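Local coordinates for hypothetical protein (Nostoc punctiforme, PDB 2INB) that probably works with XisF and XisI in the site-specific recombination that rearranges nitrogen-fixation genes in cyanobacteria, at residues G78-I81 / N82-A86. Sequence-based numbering, arbitrary orientation.
Sequences GQFI and NYRGA
Ile-81 O takes two donors: Gly-85 N at 3.0 Å, and a water that donates a hydrogen bond to it at 2.8 Å. The same water accepts from Arg-84 NE (2.9 Å), lying at the guanidinium edge in its plane, and so ties the arginine back to its own helix. The neighbouring i to i+4 bonds fill the carbonyls of Gly-78, Gln-79 and Phe-80, Tyr-83 N meeting Gln-79 O at 2.8 Å. With CG anti to the backbone N (chi1 179°) and a bend at chi3, Arg-84 meets the Phe-80 ring at its edge, the planes 74° apart: CE2 lies over one guanidinium face, 3.6 Å from NH1, which is near the ring plane; NH1 itself bonds to Asn-121 O. This is the C-terminal half of helix 69-88, the crossover of a beta-alpha-beta unit in a fold of the PDDEXK nuclease clan, and Phe-80 packs on Leu-96 and Leu-98 of the following strand. Gln-79 runs alongside Tyr-83, CB 3.7 Å from CE2, while its OE1 accepts from Lys-61. An alanine in place of Tyr-83 would probably leave the Gln-79 chain without its flank and His-74 of the second subunit without its ring partner. That histidine's ND1 also bonds Asn-82 ND2.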
loop_
_atom_site.group_PDB
_atom_site.type_symbol
_atom_site.label_atom_id
_atom_site.label_comp_id
_atom_site.label_asym_id
_atom_site.label_seq_id
_atom_site.Cartn_x
_atom_site.Cartn_y
_atom_site.Cartn_z
ATOM N N GLY A 78 -0.745 1.414 1.441
ATOM C CA GLY A 78 0.677 1.572 1.027
ATOM C C GLY A 78 1.141 3.008 1.230
ATOM O O GLY A 78 2.258 3.273 1.735
ATOM N N GLN A 79 0.317 3.964 0.788
ATOM C CA GLN A 79 0.610 5.364 1.025
ATOM C C GLN A 79 0.767 5.644 2.503
ATOM O O GLN A 79 1.685 6.369 2.950
ATOM C CB GLN A 79 -0.508 6.243 0.429
ATOM C CG GLN A 79 -0.426 6.362 -1.072
ATOM C CD GLN A 79 -1.567 7.095 -1.702
ATOM O OE1 GLN A 79 -2.629 7.224 -1.106
ATOM N NE2 GLN A 79 -1.400 7.435 -2.980
ATOM N N PHE A 80 -0.143 5.101 3.301
ATOM C CA PHE A 80 -0.085 5.351 4.743
ATOM C C PHE A 80 1.274 4.895 5.319
ATOM O O PHE A 80 1.989 5.621 6.051
ATOM C CB PHE A 80 -1.239 4.670 5.495
ATOM C CG PHE A 80 -1.212 4.966 6.958
ATOM C CD1 PHE A 80 -1.860 6.096 7.490
ATOM C CD2 PHE A 80 -0.547 4.139 7.859
ATOM C CE1 PHE A 80 -1.808 6.376 8.832
ATOM C CE2 PHE A 80 -0.498 4.451 9.227
ATOM C CZ PHE A 80 -1.127 5.567 9.709
ATOM N N ILE A 81 1.667 3.680 4.940
ATOM C CA ILE A 81 2.905 3.091 5.476
ATOM C C ILE A 81 4.112 3.932 5.043
ATOM O O ILE A 81 5.054 4.229 5.829
ATOM C CB ILE A 81 2.994 1.595 5.068
ATOM C CG1 ILE A 81 1.958 0.807 5.888
ATOM C CG2 ILE A 81 4.427 1.005 5.290
ATOM C CD1 ILE A 81 1.708 -0.571 5.382
ATOM N N ASN A 82 4.119 4.289 3.756
ATOM C CA ASN A 82 5.269 5.035 3.244
ATOM C C ASN A 82 5.325 6.457 3.794
ATOM O O ASN A 82 6.420 6.921 4.181
ATOM C CB ASN A 82 5.258 5.018 1.727
ATOM C CG ASN A 82 5.724 3.708 1.152
ATOM O OD1 ASN A 82 6.520 3.000 1.758
ATOM N ND2 ASN A 82 5.254 3.403 -0.069
ATOM N N TYR A 83 4.173 7.147 3.842
ATOM C CA TYR A 83 4.188 8.484 4.400
ATOM C C TYR A 83 4.590 8.436 5.879
ATOM O O TYR A 83 5.287 9.322 6.357
ATOM C CB TYR A 83 2.832 9.188 4.231
ATOM C CG TYR A 83 2.392 9.441 2.802
ATOM C CD1 TYR A 83 3.302 9.710 1.803
ATOM C CD2 TYR A 83 1.021 9.477 2.496
ATOM C CE1 TYR A 83 2.883 9.944 0.478
ATOM C CE2 TYR A 83 0.592 9.709 1.172
ATOM C CZ TYR A 83 1.535 9.963 0.193
ATOM O OH TYR A 83 1.129 10.206 -1.118
ATOM N N ARG A 84 4.109 7.439 6.606
ATOM C CA ARG A 84 4.407 7.329 8.030
ATOM C C ARG A 84 5.921 7.150 8.192
ATOM O O ARG A 84 6.558 7.791 9.042
ATOM C CB ARG A 84 3.675 6.162 8.626
ATOM C CG ARG A 84 3.991 6.025 10.101
ATOM C CD ARG A 84 3.189 4.843 10.777
ATOM N NE ARG A 84 3.486 3.570 10.151
ATOM C CZ ARG A 84 2.768 2.476 10.335
ATOM N NH1 ARG A 84 1.796 2.476 11.228
ATOM N NH2 ARG A 84 3.049 1.390 9.659
ATOM N N GLY A 85 6.520 6.281 7.376
ATOM C CA GLY A 85 7.989 6.089 7.431
ATOM C C GLY A 85 8.792 7.323 7.126
ATOM O O GLY A 85 9.739 7.663 7.835
ATOM N N ALA A 86 8.373 8.032 6.068
ATOM C CA ALA A 86 9.011 9.293 5.675
ATOM C C ALA A 86 8.903 10.323 6.786
ATOM O O ALA A 86 9.874 10.958 7.163
ATOM C CB ALA A 86 8.403 9.837 4.410
HETATM O O HOH W 1 5.428 2.824 8.203
#